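Local atomic coordinates of type I site-specific restriction-modification system, R (Restriction) subunit (Vibrio vulnificus, PDB entry 3H1T), a protein that probably acts as the ATP-driven motor and DNA-cleaving subunit of a type I restriction enzyme, seen here as a large N-terminal fragment. Residues Leu342-Asp345 with Asn346-Thr349; Met22-Asn25 with Glu26-Cys30. All coordinates share one frame; numbering follows the deposited sequence.

Contact 1 of 2, residues Leu342-Asp345 with Asn346-Thr349; sequences LRED and NRDT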
ATOM      1  N   LEU A 342      10.515  -8.472   3.226  1.00 28.52           N
ATOM      2  CA  LEU A 342      11.840  -8.975   3.569  1.00 28.90           C
ATOM      3  C   LEU A 342      12.493  -9.622   2.356  1.00 31.63           C
ATOM      4  O   LEU A 342      12.022 -10.646   1.866  1.00 30.84           O
ATOM      5  CB  LEU A 342      11.755 -10.024   4.679  1.00 26.88           C
ATOM      6  CG  LEU A 342      13.016 -10.245   5.533  1.00 25.40           C
ATOM      7  CD1 LEU A 342      12.894 -11.574   6.233  1.00 23.67           C
ATOM      8  CD2 LEU A 342      14.277 -10.230   4.674  1.00 24.52           C
ATOM      9  N   ARG A 343      13.584  -9.024   1.887  1.00 41.23           N
ATOM     10  CA  ARG A 343      14.319  -9.543   0.737  1.00 41.87           C
ATOM     11  C   ARG A 343      15.821  -9.452   1.044  1.00 43.39           C
ATOM     12  O   ARG A 343      16.203  -9.400   2.212  1.00 46.66           O
ATOM     13  CB  ARG A 343      13.945  -8.763  -0.528  1.00 29.50           C
ATOM     14  CG  ARG A 343      12.465  -8.920  -0.958  1.00 27.24           C
ATOM     15  CD  ARG A 343      12.160 -10.362  -1.361  1.00 26.16           C
ATOM     16  NE  ARG A 343      10.834 -10.563  -1.943  1.00 22.42           N
ATOM     17  CZ  ARG A 343       9.769 -10.986  -1.261  1.00 26.45           C
ATOM     18  NH1 ARG A 343       9.867 -11.257   0.035  1.00 23.60           N
ATOM     19  NH2 ARG A 343       8.603 -11.136  -1.875  1.00 22.73           N
ATOM     20  N   GLU A 344      16.682  -9.401   0.036  1.00 34.14           N
ATOM     21  CA  GLU A 344      18.125  -9.366   0.284  1.00 35.86           C
ATOM     22  C   GLU A 344      18.770  -8.092   0.820  1.00 37.44           C
ATOM     23  O   GLU A 344      19.713  -8.165   1.623  1.00 35.73           O
ATOM     24  CB  GLU A 344      18.870  -9.796  -0.971  1.00 57.88           C
ATOM     25  CG  GLU A 344      18.605 -11.237  -1.349  1.00 62.08           C
ATOM     26  CD  GLU A 344      19.541 -11.739  -2.418  1.00 64.84           C
ATOM     27  OE1 GLU A 344      19.560 -11.154  -3.527  1.00 65.70           O
ATOM     28  OE2 GLU A 344      20.260 -12.724  -2.138  1.00 65.33           O
ATOM     29  N   ASP A 345      18.296  -6.930   0.387  1.00 41.43           N
ATOM     30  CA  ASP A 345      18.861  -5.651   0.831  1.00 38.72           C
ATOM     31  C   ASP A 345      18.158  -5.145   2.094  1.00 37.44           C
ATOM     32  O   ASP A 345      18.635  -4.246   2.787  1.00 38.45           O
ATOM     33  CB  ASP A 345      18.698  -4.639  -0.319  1.00 44.65           C
ATOM     34  CG  ASP A 345      17.224  -4.331  -0.629  1.00 46.57           C
ATOM     35  OD1 ASP A 345      16.372  -5.238  -0.470  1.00 45.27           O
ATOM     36  OD2 ASP A 345      16.924  -3.189  -1.043  1.00 50.10           O
ATOM     37  N   ASN A 346      17.045  -5.795   2.401  1.00 41.05           N
ATOM     38  CA  ASN A 346      16.120  -5.481   3.492  1.00 40.03           C
ATOM     39  C   ASN A 346      16.282  -5.996   4.931  1.00 38.08           C
ATOM     40  O   ASN A 346      15.710  -5.405   5.862  1.00 37.75           O
ATOM     41  CB  ASN A 346      14.716  -5.896   3.016  1.00 32.34           C
ATOM     42  CG  ASN A 346      13.827  -4.709   2.756  1.00 33.04           C
ATOM     43  OD1 ASN A 346      14.310  -3.570   2.683  1.00 36.92           O
ATOM     44  ND2 ASN A 346      12.532  -4.952   2.598  1.00 30.07           N
ATOM     45  N   ARG A 347      16.998  -7.098   5.122  1.00 31.45           N
ATOM     46  CA  ARG A 347      17.151  -7.735   6.440  1.00 29.22           C
ATOM     47  C   ARG A 347      17.322  -6.933   7.745  1.00 29.50           C
ATOM     48  O   ARG A 347      16.647  -7.251   8.747  1.00 28.51           O
ATOM     49  CB  ARG A 347      18.232  -8.780   6.320  1.00 29.81           C
ATOM     50  CG  ARG A 347      18.024  -9.604   5.062  1.00 29.00           C
ATOM     51  CD  ARG A 347      18.455 -11.015   5.274  1.00 31.35           C
ATOM     52  NE  ARG A 347      18.846 -11.650   4.020  1.00 36.99           N
ATOM     53  CZ  ARG A 347      18.015 -12.262   3.175  1.00 39.74           C
ATOM     54  NH1 ARG A 347      16.707 -12.336   3.425  1.00 39.69           N
ATOM     55  NH2 ARG A 347      18.506 -12.835   2.084  1.00 39.26           N
ATOM     56  N   ASP A 348      18.186  -5.915   7.766  1.00 33.74           N
ATOM     57  CA  ASP A 348      18.349  -5.165   9.018  1.00 35.32           C
ATOM     58  C   ASP A 348      17.047  -4.533   9.517  1.00 34.44           C
ATOM     59  O   ASP A 348      16.838  -4.378  10.732  1.00 35.43           O
ATOM     60  CB  ASP A 348      19.436  -4.098   8.887  1.00 35.93           C
ATOM     61  CG  ASP A 348      20.837  -4.695   8.865  1.00 38.13           C
ATOM     62  OD1 ASP A 348      20.966  -5.916   9.133  1.00 39.09           O
ATOM     63  OD2 ASP A 348      21.804  -3.938   8.599  1.00 38.20           O
ATOM     64  N   THR A 349      16.172  -4.166   8.594  1.00 35.00           N
ATOM     65  CA  THR A 349      14.908  -3.586   8.990  1.00 34.66           C
ATOM     66  C   THR A 349      14.044  -4.612   9.689  1.00 31.57           C
ATOM     67  O   THR A 349      13.455  -4.322  10.726  1.00 33.24           O
ATOM     68  CB  THR A 349      14.154  -3.040   7.780  1.00 45.39           C
ATOM     69  OG1 THR A 349      14.756  -1.801   7.401  1.00 49.55           O
ATOM     70  CG2 THR A 349      12.684  -2.802   8.124  1.00 46.81           C
TER
HETATM   71  O   HOH W   1      20.926 -10.446   2.253  1.00 40.06           O
HETATM   72  O   HOH W   2      19.698  -4.791   5.680  1.00 33.50           O
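Glu344 O and Arg347 NE share a water, which donates to Glu344 O at 2.7 Å and accepts from Arg347 NE at 3.0 Å. Bent at chi2 (-146°), the arginine runs back over the turn and lays one guanidinium face on Glu344 CA and Arg343 O. Arg343 O stands 3.2 Å from Arg347 NH1, above the plane and badly angled for a hydrogen bond. Leu342 CD2 meets Arg347 NH1 obliquely at 3.4 Å. Glu344 runs alongside the arginine, its carboxylate turned 75° from the guanidinium, and Glu344 OE2 stays 4.6 Å from Arg347 NH2, beyond a salt bridge. Asn346 is buried, with CB 3.5 Å from Arg343 N and ND2 bonded to Pro341 O and Thr340 OG1. Its amide lies nearly parallel to the Asp345 carboxylate. The turn follows strand 333-338 and the TAT sequence typical of helicase motif III. Asp345 OD2 reaches Ser531 and Arg343 NE pairs with Asp567, both in the second RecA-like domain. Arg343 NH1 also donates to Leu342 O at 2.9 Å. Across the turn Arg347 is engaged through a water and van der Waals contact, whereas direct polar bonds fasten Asn346 to the preceding loop and commit Arg343 and Asp345 to the domain interface.

Contact 2 of 2, residues Met22-Asn25 with Glu26-Cys30; sequences MALN and EADTC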
HETATM    1  N   MSE A  22     -40.101 -26.271  -2.490  1.00 70.04           N
HETATM    2  CA  MSE A  22     -40.601 -25.800  -1.205  1.00 70.63           C
HETATM    3  C   MSE A  22     -39.335 -25.175  -0.610  1.00 67.80           C
HETATM    4  O   MSE A  22     -39.373 -24.315   0.278  1.00 68.25           O
HETATM    5  CB  MSE A  22     -41.084 -26.985  -0.339  1.00104.71           C
HETATM    6  CG  MSE A  22     -42.589 -27.279  -0.358  1.00113.00           C
HETATM    7 SE   MSE A  22     -43.779 -25.748  -0.013  1.00126.11          SE
HETATM    8  CE  MSE A  22     -44.013 -25.286  -1.879  1.00117.96           C
ATOM      9  N   ALA A  23     -38.211 -25.633  -1.158  1.00 52.00           N
ATOM     10  CA  ALA A  23     -36.876 -25.217  -0.768  1.00 47.09           C
ATOM     11  C   ALA A  23     -36.693 -23.711  -0.873  1.00 45.35           C
ATOM     12  O   ALA A  23     -37.159 -23.078  -1.832  1.00 42.30           O
ATOM     13  CB  ALA A  23     -35.857 -25.929  -1.630  1.00 41.46           C
ATOM     14  N   LEU A  24     -36.034 -23.142   0.136  1.00 40.28           N
ATOM     15  CA  LEU A  24     -35.789 -21.713   0.178  1.00 39.04           C
ATOM     16  C   LEU A  24     -34.485 -21.262  -0.449  1.00 39.34           C
ATOM     17  O   LEU A  24     -33.433 -21.913  -0.323  1.00 38.19           O
ATOM     18  CB  LEU A  24     -35.833 -21.200   1.621  1.00 39.96           C
ATOM     19  CG  LEU A  24     -37.122 -21.247   2.454  1.00 39.52           C
ATOM     20  CD1 LEU A  24     -36.801 -20.642   3.805  1.00 36.98           C
ATOM     21  CD2 LEU A  24     -38.267 -20.482   1.780  1.00 37.32           C
ATOM     22  N   ASN A  25     -34.604 -20.123  -1.128  1.00 61.90           N
ATOM     23  CA  ASN A  25     -33.546 -19.385  -1.821  1.00 61.72           C
ATOM     24  C   ASN A  25     -32.430 -19.135  -0.818  1.00 61.32           C
ATOM     25  O   ASN A  25     -32.643 -19.274   0.390  1.00 62.06           O
ATOM     26  CB  ASN A  25     -34.118 -18.021  -2.257  1.00 53.93           C
ATOM     27  CG  ASN A  25     -33.981 -17.769  -3.720  1.00 55.92           C
ATOM     28  OD1 ASN A  25     -34.246 -18.660  -4.522  1.00 59.23           O
ATOM     29  ND2 ASN A  25     -33.579 -16.551  -4.091  1.00 59.29           N
ATOM     30  N   GLU A  26     -31.243 -18.766  -1.288  1.00 45.82           N
ATOM     31  CA  GLU A  26     -30.187 -18.458  -0.338  1.00 42.40           C
ATOM     32  C   GLU A  26     -30.699 -17.195   0.330  1.00 40.81           C
ATOM     33  O   GLU A  26     -30.609 -17.014   1.536  1.00 41.12           O
ATOM     34  CB  GLU A  26     -28.856 -18.146  -1.033  1.00 44.00           C
ATOM     35  CG  GLU A  26     -27.851 -17.479  -0.078  1.00 46.03           C
ATOM     36  CD  GLU A  26     -26.419 -17.581  -0.545  1.00 46.20           C
ATOM     37  OE1 GLU A  26     -26.103 -18.594  -1.205  1.00 46.40           O
ATOM     38  OE2 GLU A  26     -25.607 -16.674  -0.234  1.00 45.71           O
ATOM     39  N   ALA A  27     -31.250 -16.315  -0.494  1.00 37.86           N
ATOM     40  CA  ALA A  27     -31.785 -15.047  -0.037  1.00 35.47           C
ATOM     41  C   ALA A  27     -32.972 -15.270   0.874  1.00 36.19           C
ATOM     42  O   ALA A  27     -33.105 -14.602   1.894  1.00 35.32           O
ATOM     43  CB  ALA A  27     -32.196 -14.216  -1.223  1.00 33.60           C
ATOM     44  N   ASP A  28     -33.822 -16.231   0.524  1.00 37.71           N
ATOM     45  CA  ASP A  28     -34.992 -16.511   1.341  1.00 37.28           C
ATOM     46  C   ASP A  28     -34.604 -17.072   2.705  1.00 35.08           C
ATOM     47  O   ASP A  28     -35.200 -16.699   3.719  1.00 33.81           O
ATOM     48  CB  ASP A  28     -35.952 -17.467   0.607  1.00 47.67           C
ATOM     49  CG  ASP A  28     -36.753 -16.771  -0.503  1.00 50.70           C
ATOM     50  OD1 ASP A  28     -36.852 -15.513  -0.497  1.00 52.95           O
ATOM     51  OD2 ASP A  28     -37.307 -17.484  -1.373  1.00 49.35           O
ATOM     52  N   THR A  29     -33.587 -17.930   2.756  1.00 34.40           N
ATOM     53  CA  THR A  29     -33.205 -18.483   4.055  1.00 31.90           C
ATOM     54  C   THR A  29     -32.480 -17.483   4.943  1.00 31.44           C
ATOM     55  O   THR A  29     -32.453 -17.634   6.161  1.00 33.53           O
ATOM     56  CB  THR A  29     -32.334 -19.759   3.948  1.00 28.20           C
ATOM     57  OG1 THR A  29     -30.954 -19.406   4.041  1.00 32.28           O
ATOM     58  CG2 THR A  29     -32.585 -20.488   2.658  1.00 26.19           C
ATOM     59  N   CYS A  30     -31.885 -16.461   4.347  1.00 32.49           N
ATOM     60  CA  CYS A  30     -31.218 -15.445   5.148  1.00 31.33           C
ATOM     61  C   CYS A  30     -32.305 -14.590   5.786  1.00 32.46           C
ATOM     62  O   CYS A  30     -32.183 -14.150   6.931  1.00 32.85           O
ATOM     63  CB  CYS A  30     -30.318 -14.551   4.284  1.00 31.73           C
ATOM     64  SG  CYS A  30     -28.857 -15.352   3.587  1.00 34.76           S
TER
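Leu24 lies over the CB of Asp28, with Leu24 CB 3.9 Å and Leu24 CD2 4.0 Å from Asp28 CB, and the two side chains cross at about a right angle. Having CG anti to the carbonyl carbon (chi1 -65°) sets the isobutyl group beside the start of the helix. The methyl of Thr29 also lies near Leu24 CB, but its exact place is doubtful. Asp28 in turn leans on Asn25: Asp28 CB is 3.4 Å from Asn25 N, and Asp28 OD2 comes equally near Asn25 CB. The amide and carboxylate planes are 42° apart, so the two flat groups do not stack. On another flank of the asparagine, Asn25 ND2 touches Ala27 CB at 3.9 Å.

This is the N-terminal end of helix 26-40, with Asn25 as N-cap. The asparagine side chain makes no capping bond, and Asp28 OD2 lies 3.8 Å from Asn25 N, so no capping box is closed. Leu24 and Thr29 stand at N' and N4, the positions a hydrophobic staple would join, but the pairing here is at most a loose likeness of one. The helix probably belongs to the N-terminal nuclease domain expected of HsdR subunits, whose mixed sheet includes strands 75-81 and 86-93.

The backbone adds Thr29 N to Asn25 O at 2.9 Å, although the place of that oxygen is less sure because it is crowded in the model. Glu96 accepts a bond from Leu24 N, and Asn97 donates a weak one to Leu24 O, so the loop just beyond strand 86-93 holds both polar backbone atoms of the leucine. From the helix side, Thr29 OG1 lies in weak bonding reach of Lys94 O, while Glu26 touches Pro95 and Asp77, and Cys30 rests on Tyr78 of strand 75-81.

How the contacts relate
Read from the N terminus, contact 2 comes first: the short loop 22-25 runs straight into helix 26-40, whose start leans on strand 75-81 and the loop after strand 86-93. The chain then completes the mixed six-stranded sheet and enters the parallel sheet of the first RecA-like domain. There contact 1 closes the turn between strand 333-338 and helix 347-352, facing helices 530-537 and 568-571 of the later domain. The two contacts neither nest nor cross. The centres of contact 1 and contact 2 are about 52 Å apart, on opposite sides of the chain's centre. One joins an N-terminal loop to the helix it leads into; the other shapes a turn that lies where the two RecA-like domains meet.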